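Local coordinates for cupin 2 conserved barrel domain protein (Desulfovibrio desulfuricans subsp. desulfuricans str. G20, PDB 2Q30) that is of unknown function but adopts the double-stranded beta-helix fold of the RmlC-like cupins and assembles as two subunits, at residues N58-V69 with G93-V104. Numbering follows the deposited sequence.
Sequences NIVVLEGEGEFV and GVRAVTDMKVLV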
loop_
_atom_site.group_PDB
_atom_site.type_symbol
_atom_site.label_atom_id
_atom_site.label_comp_id
_atom_site.label_asym_id
_atom_site.label_seq_id
_atom_site.Cartn_x
_atom_site.Cartn_y
_atom_site.Cartn_z
ATOM N N ASN A 58 0.996 -6.788 -4.041
ATOM C CA ASN A 58 1.007 -6.616 -2.601
ATOM C C ASN A 58 -0.409 -6.182 -2.227
ATOM O O ASN A 58 -1.051 -5.451 -2.996
ATOM C CB ASN A 58 2.155 -5.735 -2.087
ATOM C CG ASN A 58 1.944 -4.249 -2.308
ATOM O OD1 ASN A 58 1.127 -3.627 -1.667
ATOM N ND2 ASN A 58 2.767 -3.672 -3.140
ATOM N N ILE A 59 -0.902 -6.668 -1.102
ATOM C CA ILE A 59 -2.226 -6.321 -0.604
ATOM C C ILE A 59 -2.004 -5.668 0.749
ATOM O O ILE A 59 -1.512 -6.332 1.655
ATOM C CB ILE A 59 -3.142 -7.530 -0.434
ATOM C CG1 ILE A 59 -3.269 -8.301 -1.748
ATOM C CG2 ILE A 59 -4.503 -7.071 0.118
ATOM C CD1 ILE A 59 -4.206 -9.507 -1.711
ATOM N N VAL A 60 -2.402 -4.403 0.887
ATOM C CA VAL A 60 -2.225 -3.654 2.125
ATOM C C VAL A 60 -3.575 -3.442 2.794
ATOM O O VAL A 60 -4.487 -2.945 2.162
ATOM C CB VAL A 60 -1.597 -2.275 1.835
ATOM C CG1 VAL A 60 -1.307 -1.548 3.175
ATOM C CG2 VAL A 60 -0.321 -2.472 1.028
ATOM N N VAL A 61 -3.701 -3.809 4.071
ATOM C CA VAL A 61 -4.958 -3.619 4.797
ATOM C C VAL A 61 -4.941 -2.177 5.318
ATOM O O VAL A 61 -4.148 -1.841 6.181
ATOM C CB VAL A 61 -5.163 -4.612 5.970
ATOM C CG1 VAL A 61 -6.518 -4.395 6.600
ATOM C CG2 VAL A 61 -5.014 -6.069 5.481
ATOM N N LEU A 62 -5.831 -1.359 4.779
ATOM C CA LEU A 62 -5.950 0.053 5.145
ATOM C C LEU A 62 -6.815 0.274 6.352
ATOM O O LEU A 62 -6.579 1.196 7.113
ATOM C CB LEU A 62 -6.596 0.829 4.013
ATOM C CG LEU A 62 -5.966 0.733 2.637
ATOM C CD1 LEU A 62 -6.874 1.462 1.652
ATOM C CD2 LEU A 62 -4.560 1.307 2.664
ATOM N N GLU A 63 -7.888 -0.497 6.450
ATOM C CA GLU A 63 -8.838 -0.345 7.537
ATOM C C GLU A 63 -9.520 -1.656 7.768
ATOM O O GLU A 63 -9.768 -2.416 6.811
ATOM C CB GLU A 63 -9.835 0.776 7.195
ATOM C CG GLU A 63 -11.012 1.040 8.164
ATOM C CD GLU A 63 -10.638 1.517 9.562
ATOM O OE1 GLU A 63 -9.462 1.518 9.957
ATOM O OE2 GLU A 63 -11.573 1.880 10.308
ATOM N N GLY A 64 -9.789 -1.936 9.046
ATOM C CA GLY A 64 -10.455 -3.159 9.450
ATOM C C GLY A 64 -9.518 -4.328 9.551
ATOM O O GLY A 64 -8.293 -4.173 9.406
ATOM N N GLU A 65 -10.109 -5.492 9.821
ATOM C CA GLU A 65 -9.377 -6.744 10.002
ATOM C C GLU A 65 -9.975 -7.818 9.139
ATOM O O GLU A 65 -11.198 -7.884 8.941
ATOM C CB GLU A 65 -9.459 -7.286 11.437
ATOM C CG GLU A 65 -8.494 -6.698 12.463
ATOM C CD GLU A 65 -8.157 -7.699 13.617
ATOM O OE1 GLU A 65 -9.045 -8.507 14.015
ATOM O OE2 GLU A 65 -7.002 -7.673 14.128
ATOM N N GLY A 66 -9.102 -8.714 8.709
ATOM C CA GLY A 66 -9.502 -9.828 7.892
ATOM C C GLY A 66 -8.452 -10.916 7.865
ATOM O O GLY A 66 -7.674 -11.089 8.826
ATOM N N GLU A 67 -8.476 -11.662 6.770
ATOM C CA GLU A 67 -7.556 -12.761 6.513
ATOM C C GLU A 67 -7.113 -12.743 5.070
ATOM O O GLU A 67 -7.932 -12.452 4.177
ATOM C CB GLU A 67 -8.280 -14.090 6.731
ATOM C CG GLU A 67 -8.756 -14.263 8.110
ATOM C CD GLU A 67 -9.485 -15.553 8.338
ATOM O OE1 GLU A 67 -10.396 -15.876 7.552
ATOM O OE2 GLU A 67 -9.185 -16.204 9.337
ATOM N N PHE A 68 -5.832 -13.037 4.839
ATOM C CA PHE A 68 -5.327 -13.283 3.492
ATOM C C PHE A 68 -5.572 -14.752 3.285
ATOM O O PHE A 68 -5.113 -15.572 4.081
ATOM C CB PHE A 68 -3.843 -13.013 3.377
ATOM C CG PHE A 68 -3.482 -11.611 3.649
ATOM C CD1 PHE A 68 -4.011 -10.588 2.853
ATOM C CD2 PHE A 68 -2.595 -11.289 4.660
ATOM C CE1 PHE A 68 -3.676 -9.258 3.086
ATOM C CE2 PHE A 68 -2.235 -9.967 4.878
ATOM C CZ PHE A 68 -2.785 -8.957 4.105
ATOM N N VAL A 69 -6.262 -15.102 2.212
ATOM C CA VAL A 69 -6.626 -16.496 1.946
ATOM C C VAL A 69 -5.764 -17.024 0.782
ATOM O O VAL A 69 -5.376 -16.264 -0.118
ATOM C CB VAL A 69 -8.138 -16.612 1.658
ATOM C CG1 VAL A 69 -8.593 -18.076 1.580
ATOM C CG2 VAL A 69 -8.913 -15.898 2.744
ATOM N N GLY A 93 -6.560 -14.486 -2.017
ATOM C CA GLY A 93 -7.899 -13.996 -1.783
ATOM C C GLY A 93 -7.893 -13.262 -0.489
ATOM O O GLY A 93 -6.873 -13.280 0.254
ATOM N N VAL A 94 -9.008 -12.596 -0.205
ATOM C CA VAL A 94 -9.129 -11.790 1.024
ATOM C C VAL A 94 -10.504 -12.015 1.621
ATOM O O VAL A 94 -11.461 -12.005 0.880
ATOM C CB VAL A 94 -8.967 -10.299 0.723
ATOM C CG1 VAL A 94 -9.171 -9.486 1.974
ATOM C CG2 VAL A 94 -7.588 -10.007 0.115
ATOM N N ARG A 95 -10.574 -12.221 2.939
ATOM C CA ARG A 95 -11.820 -12.399 3.666
ATOM C C ARG A 95 -11.881 -11.319 4.733
ATOM O O ARG A 95 -10.922 -11.137 5.467
ATOM C CB ARG A 95 -11.838 -13.778 4.294
ATOM C CG ARG A 95 -13.185 -14.207 4.811
ATOM C CD ARG A 95 -13.096 -15.647 5.270
ATOM N NE ARG A 95 -12.938 -16.518 4.120
ATOM C CZ ARG A 95 -12.169 -17.605 4.025
ATOM N NH1 ARG A 95 -11.352 -18.017 4.988
ATOM N NH2 ARG A 95 -12.172 -18.258 2.887
ATOM N N ALA A 96 -12.991 -10.593 4.800
ATOM C CA ALA A 96 -13.161 -9.539 5.773
ATOM C C ALA A 96 -13.829 -10.101 7.031
ATOM O O ALA A 96 -14.904 -10.710 6.937
ATOM C CB ALA A 96 -14.006 -8.460 5.207
ATOM N N VAL A 97 -13.200 -9.907 8.191
ATOM C CA VAL A 97 -13.802 -10.267 9.486
ATOM C C VAL A 97 -14.675 -9.075 9.932
ATOM O O VAL A 97 -15.803 -9.264 10.369
ATOM C CB VAL A 97 -12.745 -10.662 10.547
ATOM C CG1 VAL A 97 -13.396 -10.790 11.932
ATOM C CG2 VAL A 97 -12.044 -11.980 10.130
ATOM N N THR A 98 -14.112 -7.868 9.867
ATOM C CA THR A 98 -14.833 -6.627 10.142
ATOM C C THR A 98 -15.017 -5.951 8.788
ATOM O O THR A 98 -14.517 -6.434 7.756
ATOM C CB THR A 98 -14.029 -5.650 11.056
ATOM O OG1 THR A 98 -12.843 -5.191 10.382
ATOM C CG2 THR A 98 -13.628 -6.284 12.376
ATOM N N ASP A 99 -15.705 -4.803 8.773
ATOM C CA ASP A 99 -15.762 -3.974 7.536
ATOM C C ASP A 99 -14.293 -3.629 7.246
ATOM O O ASP A 99 -13.546 -3.278 8.159
ATOM C CB ASP A 99 -16.569 -2.704 7.706
ATOM C CG ASP A 99 -18.053 -2.954 7.903
ATOM O OD1 ASP A 99 -18.538 -4.084 7.743
ATOM O OD2 ASP A 99 -18.737 -1.963 8.163
HETATM N N MSE A 100 -13.890 -3.757 5.990
HETATM C CA MSE A 100 -12.482 -3.710 5.652
HETATM C C MSE A 100 -12.227 -3.125 4.290
HETATM O O MSE A 100 -13.018 -3.320 3.361
HETATM C CB MSE A 100 -11.983 -5.147 5.654
HETATM C CG MSE A 100 -10.495 -5.349 5.623
HETATM SE SE MSE A 100 -10.140 -7.198 5.174
HETATM C CE MSE A 100 -10.151 -7.066 3.331
ATOM N N LYS A 101 -11.117 -2.402 4.176
ATOM C CA LYS A 101 -10.660 -1.920 2.887
ATOM C C LYS A 101 -9.189 -2.277 2.723
ATOM O O LYS A 101 -8.376 -2.127 3.661
ATOM C CB LYS A 101 -10.928 -0.439 2.679
ATOM C CG LYS A 101 -10.705 0.027 1.263
ATOM C CD LYS A 101 -11.164 1.460 1.057
ATOM C CE LYS A 101 -11.002 1.949 -0.392
ATOM N NZ LYS A 101 -11.649 3.306 -0.570
ATOM N N VAL A 102 -8.866 -2.764 1.525
ATOM C CA VAL A 102 -7.496 -3.100 1.150
ATOM C C VAL A 102 -7.115 -2.433 -0.159
ATOM O O VAL A 102 -7.980 -2.092 -0.945
ATOM C CB VAL A 102 -7.260 -4.642 1.048
ATOM C CG1 VAL A 102 -7.588 -5.302 2.384
ATOM C CG2 VAL A 102 -8.045 -5.260 -0.107
ATOM N N LEU A 103 -5.808 -2.256 -0.355
ATOM C CA LEU A 103 -5.244 -1.692 -1.572
ATOM C C LEU A 103 -4.334 -2.732 -2.170
ATOM O O LEU A 103 -3.473 -3.261 -1.489
ATOM C CB LEU A 103 -4.437 -0.437 -1.261
ATOM C CG LEU A 103 -4.001 0.366 -2.499
ATOM C CD1 LEU A 103 -5.208 0.848 -3.326
ATOM C CD2 LEU A 103 -3.161 1.566 -2.035
ATOM N N VAL A 104 -4.519 -2.999 -3.451
ATOM C CA VAL A 104 -3.730 -3.973 -4.160
ATOM C C VAL A 104 -2.923 -3.250 -5.209
ATOM O O VAL A 104 -3.492 -2.495 -5.955
ATOM C CB VAL A 104 -4.642 -5.032 -4.828
ATOM C CG1 VAL A 104 -3.784 -6.092 -5.604
ATOM C CG2 VAL A 104 -5.521 -5.681 -3.781
HETATM O O HOH W 1 -1.091 -1.802 -2.562
HETATM O O HOH W 2 -11.209 -18.539 7.912
#
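I59 spans the two strand pairs: its CG2 packs on V102 CB (3.8 Å), while CD1, on an extended chain (chi2 -178°), reaches tip to tip toward V94 CG2 of the other sheet. V60 and L103 exchange two backbone hydrogen bonds, and on that face V60 packs on L62, and L103 on V60, of the second subunit. At L62 and E63 a classic beta bulge puts two N-H groups on K101 O, L62 N at 2.9 Å and E63 N at 3.3 Å, the latter on a lone pair. The E63 carboxylate turns away to a salt bridge with R80 of the second subunit. Beyond G64, whose positive phi suits glycine, the chain bends into the other sheet. There E65 N donates to T98 OG1 (2.8 Å, 165°), which donates to D99 O; E65 O takes both V97 N and T98 N. G66 leaves room for the M100 selenium, 3.8 Å from its CA. E67 OE1 forms a long, weak salt bridge with R95 NH1 (3.5 Å), planes 66° apart, beside a bridging water that NH1 holds weakly. V69 CG2 lies 3.8 Å above the guanidinium centre, and D73 provides R95 with a stronger ionic partner. Inward groups (I59, V61, F68, V94, V102, V104) are thus apolar; the other face combines dimer packing (V60, L103) with ion pairs; T98 OG1 and E65 O tie the crossing turns, K101 O the bulge.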